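PDB 5XU0: membrane-fusion protein from Streptococcus pneumoniae, which probably forms the hexameric, channel-like membrane-fusion component of a MacAB-like efflux pump that moves substrates out of the cell. Local coordinates for residues B[8-13]-B[178-183]; B[211-216]-B[241-246]; B[199-204]-B[254-259]; B[183-188]-B[237-242]; B[144-149]-B[169-174]. The protein carries 2 engineered substitutions. All blocks are in the same frame, centred on the assembly; numbering follows the deposited sequence.

Contact 1: residues B[8-13]-B[178-183]; sequences TVTAKN and QVKGEL
Val9 and Val179 meet as a non-hydrogen-bonded antiparallel pair, and this is the tight part of the contact. Val179 CG1 lies 3.6 Å from Val9 CG2. It sits beside its own backbone N (chi1 -82°), which also brings it against Val9 CA at 3.4 Å. Both valines are buried. Phe256 and Val258 pack on Val9, while Ile243 and Met260 pack on Val179. A hydrogen-bonded pair flanks the valines at each end. Thr8 N donates to Lys180 O (2.9 Å) and Lys180 N donates back to Thr8 O (3.0 Å). Thr10 N donates to Gln178 O (2.9 Å), and Gln178 N returns a bond to Thr10 O. The other side of the contact is more open to solvent at Thr8 and Lys12, although Gln178 is buried there. The extended Lys180 chain crosses Thr10 at about a right angle, with CE 3.2 Å from Thr10 OG1. That hydroxyl donates to Ala11 O. Lys12 CB and CG lie against the Gln178 side chain, the two chains crossing obliquely. The pair joins strands 3-10 and 178-183, neighbours in a closed six-stranded antiparallel barrel, as in the beta-barrel domain of membrane-fusion proteins.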
# COMPACT_ATOMS: atom_id res chain seq x y z
N THR B 8 -6.94 25.32 -26.49
CA THR B 8 -8.19 24.60 -26.34
C THR B 8 -9.07 25.29 -25.31
O THR B 8 -8.58 25.93 -24.37
CB THR B 8 -7.96 23.14 -25.94
OG1 THR B 8 -7.17 23.08 -24.74
CG2 THR B 8 -7.23 22.39 -27.04
N VAL B 9 -10.38 25.15 -25.51
CA VAL B 9 -11.37 25.69 -24.59
C VAL B 9 -11.42 24.79 -23.37
O VAL B 9 -11.86 23.64 -23.44
CB VAL B 9 -12.75 25.82 -25.24
CG1 VAL B 9 -13.70 26.60 -24.33
CG2 VAL B 9 -12.63 26.50 -26.59
N THR B 10 -10.96 25.31 -22.24
CA THR B 10 -11.00 24.59 -20.98
C THR B 10 -11.83 25.37 -19.98
O THR B 10 -12.05 26.58 -20.13
CB THR B 10 -9.59 24.36 -20.41
OG1 THR B 10 -9.22 25.48 -19.60
CG2 THR B 10 -8.58 24.21 -21.53
N ALA B 11 -12.31 24.68 -18.97
CA ALA B 11 -13.01 25.36 -17.90
C ALA B 11 -12.01 25.86 -16.86
O ALA B 11 -10.85 25.45 -16.83
CB ALA B 11 -14.03 24.44 -17.24
N LYS B 12 -12.49 26.77 -16.02
CA LYS B 12 -11.65 27.37 -14.99
C LYS B 12 -11.77 26.63 -13.67
O LYS B 12 -10.75 26.30 -13.04
CB LYS B 12 -12.04 28.84 -14.81
CG LYS B 12 -11.38 29.52 -13.62
CD LYS B 12 -11.64 31.01 -13.65
CE LYS B 12 -10.71 31.74 -12.69
NZ LYS B 12 -10.85 33.22 -12.81
N ASN B 13 -12.99 26.34 -13.24
CA ASN B 13 -13.25 25.77 -11.93
C ASN B 13 -13.83 24.37 -12.08
O ASN B 13 -14.74 24.16 -12.89
CB ASN B 13 -14.21 26.66 -11.14
CG ASN B 13 -13.71 28.09 -11.03
OD1 ASN B 13 -12.58 28.33 -10.62
ND2 ASN B 13 -14.56 29.04 -11.40
N GLN B 178 -12.32 29.49 -20.19
CA GLN B 178 -11.01 29.99 -20.56
C GLN B 178 -10.50 29.17 -21.74
O GLN B 178 -11.13 28.21 -22.18
CB GLN B 178 -10.03 29.93 -19.38
CG GLN B 178 -10.59 30.50 -18.07
CD GLN B 178 -9.54 30.63 -16.98
OE1 GLN B 178 -9.27 31.72 -16.49
NE2 GLN B 178 -8.95 29.50 -16.60
N VAL B 179 -9.34 29.57 -22.27
CA VAL B 179 -8.62 28.74 -23.24
C VAL B 179 -7.15 28.72 -22.83
O VAL B 179 -6.61 29.72 -22.35
CB VAL B 179 -8.78 29.23 -24.70
CG1 VAL B 179 -10.07 28.75 -25.30
CG2 VAL B 179 -8.77 30.71 -24.75
N LYS B 180 -6.51 27.56 -23.01
CA LYS B 180 -5.11 27.44 -22.63
C LYS B 180 -4.30 26.74 -23.71
O LYS B 180 -4.83 26.08 -24.61
CB LYS B 180 -4.92 26.68 -21.31
CG LYS B 180 -6.09 26.70 -20.34
CD LYS B 180 -5.70 25.92 -19.09
CE LYS B 180 -6.61 26.25 -17.92
NZ LYS B 180 -6.22 25.50 -16.70
N GLY B 181 -2.99 26.91 -23.60
CA GLY B 181 -2.06 26.16 -24.42
C GLY B 181 -0.64 26.42 -23.96
O GLY B 181 -0.40 26.73 -22.79
N GLU B 182 0.31 26.32 -24.89
CA GLU B 182 1.71 26.60 -24.59
C GLU B 182 2.29 27.56 -25.62
O GLU B 182 1.72 27.80 -26.69
CB GLU B 182 2.55 25.32 -24.55
CG GLU B 182 2.21 24.38 -23.40
CD GLU B 182 3.03 23.10 -23.47
OE1 GLU B 182 3.70 22.88 -24.49
OE2 GLU B 182 3.00 22.32 -22.49
N LEU B 183 3.46 28.10 -25.27
CA LEU B 183 4.17 29.13 -26.01
C LEU B 183 5.63 28.73 -26.22
O LEU B 183 6.25 28.15 -25.32
CB LEU B 183 4.12 30.48 -25.27
CG LEU B 183 2.77 31.03 -24.83
CD1 LEU B 183 2.96 32.43 -24.25
CD2 LEU B 183 1.82 31.05 -26.01

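Contact 2: residues B[211-216]-B[241-246]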
# COMPACT_ATOMS: atom_id res chain seq x y z
N GLY B 211 -11.00 37.97 -25.88
CA GLY B 211 -10.45 37.51 -24.62
C GLY B 211 -9.20 38.28 -24.27
O GLY B 211 -8.74 39.13 -25.04
N LYS B 212 -8.65 37.97 -23.10
CA LYS B 212 -7.50 38.68 -22.56
C LYS B 212 -6.46 37.71 -22.01
O LYS B 212 -6.81 36.75 -21.32
CB LYS B 212 -7.90 39.65 -21.43
CG LYS B 212 -8.88 40.77 -21.80
CD LYS B 212 -9.31 41.51 -20.53
CE LYS B 212 -10.81 41.77 -20.47
NZ LYS B 212 -11.29 41.96 -19.08
N LEU B 213 -5.19 38.00 -22.28
CA LEU B 213 -4.08 37.21 -21.74
C LEU B 213 -3.99 37.43 -20.24
O LEU B 213 -3.69 38.54 -19.78
CB LEU B 213 -2.77 37.62 -22.43
CG LEU B 213 -2.03 36.62 -23.31
CD1 LEU B 213 -0.68 37.19 -23.69
CD2 LEU B 213 -1.84 35.28 -22.61
N SER B 214 -4.23 36.38 -19.46
CA SER B 214 -4.23 36.50 -18.01
C SER B 214 -3.10 35.77 -17.31
O SER B 214 -2.74 36.17 -16.19
CB SER B 214 -5.57 36.01 -17.43
OG SER B 214 -5.61 34.59 -17.38
N TYR B 215 -2.52 34.73 -17.90
CA TYR B 215 -1.42 34.06 -17.22
C TYR B 215 -0.40 33.52 -18.22
O TYR B 215 -0.75 32.77 -19.14
CB TYR B 215 -1.95 32.93 -16.32
CG TYR B 215 -0.92 31.93 -15.87
CD1 TYR B 215 -1.00 30.60 -16.27
CD2 TYR B 215 0.14 32.30 -15.04
CE1 TYR B 215 -0.07 29.67 -15.86
CE2 TYR B 215 1.08 31.37 -14.63
CZ TYR B 215 0.97 30.05 -15.04
OH TYR B 215 1.90 29.12 -14.64
N ILE B 216 0.86 33.92 -18.02
CA ILE B 216 2.00 33.48 -18.82
C ILE B 216 3.04 32.92 -17.86
O ILE B 216 3.54 33.65 -16.99
CB ILE B 216 2.60 34.62 -19.65
CG1 ILE B 216 1.66 35.03 -20.78
CG2 ILE B 216 3.96 34.22 -20.20
CD1 ILE B 216 2.01 36.36 -21.40
N TYR B 241 0.27 29.02 -21.17
CA TYR B 241 -0.46 30.28 -21.08
C TYR B 241 -1.95 29.98 -20.96
O TYR B 241 -2.43 28.95 -21.47
CB TYR B 241 -0.25 31.17 -22.32
CG TYR B 241 -1.14 30.75 -23.46
CD1 TYR B 241 -0.77 29.70 -24.28
CD2 TYR B 241 -2.35 31.37 -23.71
CE1 TYR B 241 -1.57 29.28 -25.31
CE2 TYR B 241 -3.17 30.95 -24.75
CZ TYR B 241 -2.77 29.90 -25.55
OH TYR B 241 -3.55 29.47 -26.59
N THR B 242 -2.67 30.88 -20.31
CA THR B 242 -4.12 30.78 -20.22
C THR B 242 -4.71 32.18 -20.39
O THR B 242 -4.22 33.15 -19.80
CB THR B 242 -4.61 30.22 -18.85
OG1 THR B 242 -4.44 31.23 -17.86
CG2 THR B 242 -3.80 29.03 -18.39
N ILE B 243 -5.77 32.27 -21.21
CA ILE B 243 -6.50 33.52 -21.37
C ILE B 243 -7.96 33.30 -20.98
O ILE B 243 -8.53 32.22 -21.18
CB ILE B 243 -6.40 34.11 -22.80
CG1 ILE B 243 -7.46 33.50 -23.72
CG2 ILE B 243 -5.02 33.92 -23.39
CD1 ILE B 243 -7.34 33.91 -25.17
N ASP B 244 -8.55 34.35 -20.40
CA ASP B 244 -9.95 34.37 -19.99
C ASP B 244 -10.79 34.97 -21.11
O ASP B 244 -10.51 36.08 -21.57
CB ASP B 244 -10.13 35.18 -18.71
CG ASP B 244 -9.15 34.79 -17.61
OD1 ASP B 244 -9.57 34.70 -16.44
OD2 ASP B 244 -7.97 34.55 -17.94
N VAL B 245 -11.82 34.23 -21.54
CA VAL B 245 -12.68 34.73 -22.60
C VAL B 245 -13.52 35.88 -22.07
O VAL B 245 -13.92 35.90 -20.89
CB VAL B 245 -13.56 33.61 -23.18
CG1 VAL B 245 -12.73 32.36 -23.40
CG2 VAL B 245 -14.74 33.32 -22.27
N THR B 246 -13.79 36.86 -22.93
CA THR B 246 -14.51 38.05 -22.54
C THR B 246 -15.67 38.25 -23.50
O THR B 246 -15.71 37.67 -24.59
CB THR B 246 -13.60 39.29 -22.56
OG1 THR B 246 -13.25 39.61 -23.91
CG2 THR B 246 -12.33 39.02 -21.77
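The strands of 211-216 and 241-246 run antiparallel, their directions 147° apart, and a classic beta bulge breaks their register. Lys212 and Asp244 form a regular hydrogen-bonded pair, with Lys212 N to Asp244 O and Asp244 N to Lys212 O both at 3.1 Å. At the bulge, Ser214 and Tyr215 both face Thr242. Thr242 O therefore accepts two backbone bonds, from Ser214 N at 3.2 Å and from Tyr215 N at 3.0 Å. Thr242 N then donates to Tyr215 O at 2.9 Å. On the face carrying Leu213, Tyr241 and Ile243 the packing is apolar. Leu213 CD2 touches Ile243 CG2 at 3.5 Å and also reaches the Tyr241 ring at CD2. The Leu213 and Tyr241 side chains cross at about a right angle. On the other face, Thr242 OG1 lies at the edge of the Tyr215 ring, in its plane, and 3.4 Å from Tyr215 CB. Tyr215 CD1 also meets Thr242 CG2. Farther along, Lys212, bent at chi3, crosses the Thr246 side chain with CE against its CG2. Tyr241 OH bonds to Ser6 O of strand 3-10. In the barrel sheet, strand 239-246 has strand 178-183 as its other neighbour, and strand 207-216 has strand 196-201. Met260 of strand 257-262 packs on Tyr241 and Ile243.

Contact 3: residues B[199-204]-B[254-259]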
# COMPACT_ATOMS: atom_id res chain seq x y z
N PHE B 199 -10.20 35.26 -31.25
CA PHE B 199 -10.06 33.86 -31.65
C PHE B 199 -11.36 33.34 -32.24
O PHE B 199 -12.44 33.88 -32.00
CB PHE B 199 -9.59 32.98 -30.48
CG PHE B 199 -10.55 32.90 -29.33
CD1 PHE B 199 -10.46 33.78 -28.26
CD2 PHE B 199 -11.53 31.92 -29.29
CE1 PHE B 199 -11.34 33.70 -27.19
CE2 PHE B 199 -12.41 31.83 -28.23
CZ PHE B 199 -12.31 32.72 -27.18
N THR B 200 -11.23 32.27 -33.03
CA THR B 200 -12.32 31.68 -33.79
C THR B 200 -12.22 30.16 -33.72
O THR B 200 -11.22 29.61 -33.27
CB THR B 200 -12.30 32.14 -35.26
OG1 THR B 200 -13.16 31.30 -36.03
CG2 THR B 200 -10.88 32.06 -35.81
N SER B 201 -13.28 29.49 -34.18
CA SER B 201 -13.34 28.03 -34.13
C SER B 201 -13.83 27.48 -35.46
O SER B 201 -14.87 27.92 -35.98
CB SER B 201 -14.26 27.55 -33.01
OG SER B 201 -14.43 26.15 -33.08
N LYS B 202 -13.11 26.48 -35.98
CA LYS B 202 -13.32 25.96 -37.32
C LYS B 202 -14.67 25.27 -37.49
O LYS B 202 -14.99 24.79 -38.58
CB LYS B 202 -12.19 24.99 -37.68
CG LYS B 202 -11.16 25.59 -38.64
CD LYS B 202 -10.03 24.61 -38.90
CE LYS B 202 -10.49 23.43 -39.76
NZ LYS B 202 -10.00 23.55 -41.16
N VAL B 203 -15.47 25.22 -36.43
CA VAL B 203 -16.83 24.70 -36.51
C VAL B 203 -17.87 25.81 -36.62
O VAL B 203 -18.87 25.63 -37.32
CB VAL B 203 -17.15 23.77 -35.32
CG1 VAL B 203 -16.81 24.45 -34.01
CG2 VAL B 203 -18.59 23.33 -35.34
N TYR B 204 -17.65 26.95 -35.97
CA TYR B 204 -18.51 28.10 -36.16
C TYR B 204 -17.68 29.16 -36.88
O TYR B 204 -17.16 30.08 -36.24
CB TYR B 204 -19.04 28.63 -34.82
CG TYR B 204 -19.98 27.71 -34.06
CD1 TYR B 204 -20.25 26.42 -34.51
CD2 TYR B 204 -20.59 28.13 -32.89
CE1 TYR B 204 -21.10 25.58 -33.81
CE2 TYR B 204 -21.45 27.29 -32.18
CZ TYR B 204 -21.70 26.02 -32.65
OH TYR B 204 -22.55 25.19 -31.95
N GLN B 254 -16.58 23.57 -24.12
CA GLN B 254 -15.21 23.22 -23.75
C GLN B 254 -14.65 22.15 -24.68
O GLN B 254 -15.38 21.38 -25.30
CB GLN B 254 -15.18 22.70 -22.31
CG GLN B 254 -16.23 23.30 -21.40
CD GLN B 254 -16.08 22.86 -19.96
OE1 GLN B 254 -15.03 22.35 -19.56
NE2 GLN B 254 -17.13 23.05 -19.17
N GLY B 255 -13.32 22.12 -24.77
CA GLY B 255 -12.62 21.19 -25.64
C GLY B 255 -12.47 21.65 -27.08
O GLY B 255 -11.72 21.01 -27.83
N PHE B 256 -13.15 22.72 -27.47
CA PHE B 256 -13.08 23.19 -28.85
C PHE B 256 -11.66 23.63 -29.21
O PHE B 256 -11.02 24.36 -28.45
CB PHE B 256 -14.05 24.36 -29.06
CG PHE B 256 -15.44 23.93 -29.43
CD1 PHE B 256 -15.71 22.63 -29.81
CD2 PHE B 256 -16.48 24.84 -29.40
CE1 PHE B 256 -16.99 22.24 -30.15
CE2 PHE B 256 -17.77 24.46 -29.74
CZ PHE B 256 -18.02 23.16 -30.12
N SER B 257 -11.18 23.17 -30.36
CA SER B 257 -9.92 23.69 -30.88
C SER B 257 -10.14 25.10 -31.40
O SER B 257 -11.18 25.42 -31.97
CB SER B 257 -9.38 22.79 -31.98
OG SER B 257 -7.96 22.82 -31.99
N VAL B 258 -9.14 25.96 -31.20
CA VAL B 258 -9.32 27.40 -31.34
C VAL B 258 -8.04 28.00 -31.93
O VAL B 258 -6.93 27.58 -31.58
CB VAL B 258 -9.69 28.03 -29.98
CG1 VAL B 258 -9.23 29.47 -29.89
CG2 VAL B 258 -11.19 27.93 -29.75
N ASN B 259 -8.21 28.98 -32.82
CA ASN B 259 -7.10 29.68 -33.44
C ASN B 259 -7.17 31.15 -33.06
O ASN B 259 -8.24 31.76 -33.15
CB ASN B 259 -7.13 29.51 -34.96
CG ASN B 259 -7.22 28.06 -35.37
OD1 ASN B 259 -6.23 27.33 -35.33
ND2 ASN B 259 -8.42 27.63 -35.75
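Phe199 and Val258 make the closest apolar contact between the two segments, with Phe199 CD2 3.4 Å from Val258 CG1. The same methyl lies 3.6 Å from Phe199 CB. It is anti to the valine N (chi1 152°), which directs it at the ring. Beside them the backbones pair. Thr200 N donates to Asn259 O at 3.0 Å, and Asn259 N donates to Thr200 O at 3.1 Å. Asn259 O also receives a CA-H...O contact from Phe199 CA. Farther on, the chains diverge. A type I turn from Ser201 to Tyr204 carries Val203 over one face of the Phe256 ring. Val203 CG1 stands 4.2 Å above the ring plane, over its centre. The next shell positions these groups. The Trp209 ring meets the Phe199 ring with their planes nearly parallel. Val9 of strand 3-10 packs on both Phe256 and Val258, and its backbone bonds to Gly255 and Phe256. Gly255 has a positive phi of 85°, a conformation that suits glycine. The contact thus divides its chemistry. Apolar groups and paired backbone atoms join strands 196-201 and 257-262 within one barrel. Backbone polar atoms serve the joint with a neighbouring subunit: Gln254 O and Gly255 O accept from its Tyr239 OH and Ser237 OG, and Ser257 N donates to its Glu185 OE1.

Contact 4: residues B[183-188]-B[237-242]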
# COMPACT_ATOMS: atom_id res chain seq x y z
N LEU B 183 3.46 28.10 -25.27
CA LEU B 183 4.17 29.13 -26.01
C LEU B 183 5.63 28.73 -26.22
O LEU B 183 6.25 28.15 -25.32
CB LEU B 183 4.12 30.48 -25.27
CG LEU B 183 2.77 31.03 -24.83
CD1 LEU B 183 2.96 32.43 -24.25
CD2 LEU B 183 1.82 31.05 -26.01
N SER B 184 6.15 29.06 -27.40
CA SER B 184 7.56 28.89 -27.67
C SER B 184 8.41 29.80 -26.78
O SER B 184 7.90 30.73 -26.15
CB SER B 184 7.86 29.20 -29.14
OG SER B 184 7.74 30.59 -29.40
N GLU B 185 9.71 29.51 -26.75
CA GLU B 185 10.64 30.46 -26.15
C GLU B 185 10.57 31.81 -26.85
O GLU B 185 10.73 32.86 -26.22
CB GLU B 185 12.06 29.90 -26.19
CG GLU B 185 12.19 28.49 -25.64
CD GLU B 185 13.62 27.99 -25.61
OE1 GLU B 185 14.55 28.82 -25.69
OE2 GLU B 185 13.82 26.76 -25.49
N TYR B 186 10.31 31.79 -28.16
CA TYR B 186 10.16 33.03 -28.92
C TYR B 186 8.96 33.83 -28.43
O TYR B 186 9.06 35.04 -28.19
CB TYR B 186 10.02 32.72 -30.41
CG TYR B 186 11.27 32.19 -31.07
CD1 TYR B 186 12.45 32.92 -31.06
CD2 TYR B 186 11.27 30.96 -31.71
CE1 TYR B 186 13.59 32.44 -31.67
CE2 TYR B 186 12.40 30.47 -32.32
CZ TYR B 186 13.57 31.21 -32.30
OH TYR B 186 14.70 30.73 -32.90
N ASN B 187 7.80 33.17 -28.28
CA ASN B 187 6.58 33.86 -27.90
C ASN B 187 6.72 34.58 -26.56
O ASN B 187 6.03 35.58 -26.32
CB ASN B 187 5.41 32.88 -27.84
CG ASN B 187 5.06 32.30 -29.20
OD1 ASN B 187 4.72 31.12 -29.31
ND2 ASN B 187 5.14 33.12 -30.24
N LEU B 188 7.59 34.09 -25.68
CA LEU B 188 7.75 34.68 -24.36
C LEU B 188 8.22 36.13 -24.44
O LEU B 188 7.82 36.95 -23.60
CB LEU B 188 8.74 33.86 -23.53
CG LEU B 188 8.18 33.02 -22.39
CD1 LEU B 188 9.32 32.34 -21.64
CD2 LEU B 188 7.35 33.87 -21.45
N SER B 237 11.79 24.70 -25.48
CA SER B 237 10.89 24.39 -24.37
C SER B 237 9.63 25.24 -24.47
O SER B 237 9.62 26.30 -25.10
CB SER B 237 11.59 24.60 -23.02
OG SER B 237 12.02 25.94 -22.87
N LYS B 238 8.56 24.76 -23.84
CA LYS B 238 7.23 25.31 -24.02
C LYS B 238 6.65 25.75 -22.69
O LYS B 238 6.72 25.01 -21.70
CB LYS B 238 6.32 24.28 -24.70
CG LYS B 238 6.78 23.89 -26.10
CD LYS B 238 6.15 24.79 -27.16
CE LYS B 238 7.12 25.11 -28.29
NZ LYS B 238 8.15 24.06 -28.48
N TYR B 239 6.07 26.95 -22.66
CA TYR B 239 5.57 27.57 -21.44
C TYR B 239 4.06 27.71 -21.49
O TYR B 239 3.54 28.30 -22.44
CB TYR B 239 6.21 28.95 -21.24
CG TYR B 239 7.72 28.94 -21.32
CD1 TYR B 239 8.49 28.86 -20.17
CD2 TYR B 239 8.37 29.02 -22.54
CE1 TYR B 239 9.86 28.85 -20.23
CE2 TYR B 239 9.75 29.02 -22.61
CZ TYR B 239 10.49 28.93 -21.46
OH TYR B 239 11.86 28.93 -21.52
N PRO B 240 3.32 27.24 -20.49
CA PRO B 240 1.86 27.30 -20.57
C PRO B 240 1.32 28.72 -20.40
O PRO B 240 1.84 29.51 -19.62
CB PRO B 240 1.40 26.40 -19.42
CG PRO B 240 2.52 26.46 -18.44
CD PRO B 240 3.78 26.61 -19.24
N TYR B 241 0.27 29.02 -21.17
CA TYR B 241 -0.46 30.28 -21.08
C TYR B 241 -1.95 29.98 -20.96
O TYR B 241 -2.43 28.95 -21.47
CB TYR B 241 -0.25 31.17 -22.32
CG TYR B 241 -1.14 30.75 -23.46
CD1 TYR B 241 -0.77 29.70 -24.28
CD2 TYR B 241 -2.35 31.37 -23.71
CE1 TYR B 241 -1.57 29.28 -25.31
CE2 TYR B 241 -3.17 30.95 -24.75
CZ TYR B 241 -2.77 29.90 -25.55
OH TYR B 241 -3.55 29.47 -26.59
N THR B 242 -2.67 30.88 -20.31
CA THR B 242 -4.12 30.78 -20.22
C THR B 242 -4.71 32.18 -20.39
O THR B 242 -4.22 33.15 -19.80
CB THR B 242 -4.61 30.22 -18.85
OG1 THR B 242 -4.44 31.23 -17.86
CG2 THR B 242 -3.80 29.03 -18.39
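Leu188 and Tyr239 meet where a barrel strand gives way to a short, weakly bonded helix, which opens with a capping box. Ser184 is the N-cap. Its OG accepts from Asn187 N at 2.8 Å, while Ser184 N donates to Asn187 OD1. Just before it, Leu183 pairs with Tyr239 in antiparallel fashion: Tyr239 N donates to Leu183 O at 2.9 Å, and the return bond is weak. The Tyr239 side chain can be followed outward. Its CB lies beside Leu183 O, rather loosely. CG is anti to the carbonyl carbon (chi1 -52°), which turns the ring toward the helix. At the ring edge, CD2 is 3.6 Å from Leu183 O. CE2 faces Glu185 CA at the same edge. Leu188 CD1 stands over the centre of one face, a CH-pi contact with the methyl 3.4 Å from the centroid. At the tip, OH bonds to Gln254 O of a neighbouring subunit. Leu183 also packs away from this ring, placing CD2 3.4 Å from Tyr241 CD1. Its branch crosses the Tyr241 side chain at about a right angle. The same neighbouring subunit engages the polar groups beside Tyr239: its Gly255 O bonds to Ser237 OG, and its Ser257 OG bonds to Glu185 OE2. Within the chain, Ser237 N makes a nearly straight bond of 2.9 Å (169°) to Glu185 OE2, using the anti lone pair of that oxygen.

Contact 5: residues B[144-149]-B[169-174]; sequences STLEGT and VHIVSN
Leu146 holds CG between its backbone N and carbonyl carbon (chi1 61°), and Ile171 holds CG1 in the same way (chi1 75°). A further turn at chi2 of Ile171 (84°) sends CD1 toward the leucine. The two side chains meet tip to tip, with Ile171 CD1 3.4 Å from Leu146 CD2. Leu146 CD1 also touches Ser173, 3.7 Å from both its N and its CB. Gln15 packs on both Leu146 and Ile171, and Leu43 on Ile171. Strands 148-153 and 167-172 lie side by side here in an antiparallel sheet, consistent with the lipoyl-like (barrel-sandwich) part of membrane-fusion proteins. Thr149 and Val172 form the hydrogen-bonded pair. Thr149 N donates to Val172 O at 2.9 Å, and Val172 N donates to Thr149 O at 2.8 Å. Gly148, without a side chain, lets its CA come within 3.7 Å of Ser173 CA. Ser173 CB rests against Glu147 O, while its OG bonds to Glu175. Ser144 begins an ST turn before the strand: its OG accepts from Leu146 N at 3.2 Å.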
# COMPACT_ATOMS: atom_id res chain seq x y z
N SER B 144 -20.18 20.90 -2.57
CA SER B 144 -19.58 21.41 -3.79
C SER B 144 -18.86 22.72 -3.52
O SER B 144 -19.29 23.53 -2.71
CB SER B 144 -20.64 21.61 -4.87
OG SER B 144 -20.21 22.54 -5.85
N THR B 145 -17.74 22.92 -4.21
CA THR B 145 -16.91 24.10 -4.02
C THR B 145 -17.21 25.21 -5.02
O THR B 145 -16.51 26.23 -5.02
CB THR B 145 -15.43 23.74 -4.07
OG1 THR B 145 -15.22 22.74 -5.06
CG2 THR B 145 -14.96 23.22 -2.72
N LEU B 146 -18.24 25.06 -5.84
CA LEU B 146 -18.45 26.02 -6.92
C LEU B 146 -19.81 25.81 -7.55
O LEU B 146 -20.40 24.73 -7.46
CB LEU B 146 -17.36 25.89 -7.99
CG LEU B 146 -17.32 24.52 -8.67
CD1 LEU B 146 -17.07 24.65 -10.17
CD2 LEU B 146 -16.26 23.63 -8.04
N GLU B 147 -20.31 26.87 -8.18
CA GLU B 147 -21.37 26.72 -9.16
C GLU B 147 -20.84 25.91 -10.33
O GLU B 147 -19.80 26.24 -10.91
CB GLU B 147 -21.85 28.08 -9.65
CG GLU B 147 -22.83 28.78 -8.73
CD GLU B 147 -22.15 29.77 -7.80
OE1 GLU B 147 -21.25 29.36 -7.04
OE2 GLU B 147 -22.52 30.96 -7.84
N GLY B 148 -21.54 24.84 -10.69
CA GLY B 148 -21.03 24.01 -11.76
C GLY B 148 -22.05 22.99 -12.21
O GLY B 148 -23.18 22.92 -11.72
N THR B 149 -21.62 22.19 -13.18
CA THR B 149 -22.41 21.11 -13.75
C THR B 149 -21.66 19.80 -13.54
O THR B 149 -20.46 19.71 -13.81
CB THR B 149 -22.66 21.34 -15.25
OG1 THR B 149 -23.27 22.62 -15.44
CG2 THR B 149 -23.57 20.25 -15.82
N VAL B 169 -17.38 11.50 -8.06
CA VAL B 169 -18.18 12.54 -8.71
C VAL B 169 -17.26 13.63 -9.24
O VAL B 169 -16.37 14.10 -8.53
CB VAL B 169 -19.25 13.13 -7.77
CG1 VAL B 169 -19.79 14.45 -8.30
CG2 VAL B 169 -20.39 12.16 -7.61
N HIS B 170 -17.48 14.03 -10.50
CA HIS B 170 -16.72 15.08 -11.15
C HIS B 170 -17.68 16.14 -11.66
O HIS B 170 -18.60 15.84 -12.42
CB HIS B 170 -15.89 14.52 -12.31
CG HIS B 170 -14.99 15.53 -12.95
ND1 HIS B 170 -14.42 15.33 -14.19
CD2 HIS B 170 -14.57 16.75 -12.53
CE1 HIS B 170 -13.68 16.38 -14.50
NE2 HIS B 170 -13.76 17.26 -13.51
N ILE B 171 -17.45 17.38 -11.22
CA ILE B 171 -18.29 18.53 -11.55
C ILE B 171 -17.38 19.64 -12.04
O ILE B 171 -16.22 19.74 -11.63
CB ILE B 171 -19.14 18.99 -10.34
CG1 ILE B 171 -18.30 19.74 -9.31
CG2 ILE B 171 -19.82 17.82 -9.67
CD1 ILE B 171 -18.12 21.22 -9.63
N VAL B 172 -17.91 20.49 -12.92
CA VAL B 172 -17.10 21.56 -13.49
C VAL B 172 -18.01 22.68 -13.98
O VAL B 172 -19.06 22.43 -14.58
CB VAL B 172 -16.19 21.04 -14.62
CG1 VAL B 172 -16.97 20.21 -15.60
CG2 VAL B 172 -15.52 22.17 -15.33
N SER B 173 -17.60 23.92 -13.71
CA SER B 173 -18.38 25.09 -14.10
C SER B 173 -18.30 25.31 -15.60
O SER B 173 -17.21 25.41 -16.17
CB SER B 173 -17.88 26.33 -13.36
OG SER B 173 -18.59 27.49 -13.77
N ASN B 174 -19.47 25.39 -16.25
CA ASN B 174 -19.54 25.76 -17.65
C ASN B 174 -19.67 27.27 -17.83
O ASN B 174 -19.91 27.73 -18.96
CB ASN B 174 -20.70 25.04 -18.34
CG ASN B 174 -20.47 24.87 -19.83
OD1 ASN B 174 -19.46 25.31 -20.37
ND2 ASN B 174 -21.42 24.22 -20.51

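How the contacts relate
Contacts 1 to 4 lie in the six-stranded beta barrel. Contact 5 lies in a separate four-stranded sheet, probably the lipoyl-like part. Neighbouring strands 178-183 and 239-246 join contacts 1 and 2, whose centres are about 8 Å apart. Contacts 2 and 4 share Tyr241 and Thr242. Contact 3 reaches contact 1 through strand 257-262, the neighbour of strand 3-10. Along the chain, contact 5 is nested inside contact 1 and closes before contacts 2, 3 and 4 open. Strand 178-183 follows its strand 167-172 after a short link. Contact 2 is nested inside contact 3, while contacts 3 and 4 alternate. These two are about 20 Å apart between centres, yet their segments bond to each other between neighbouring subunits.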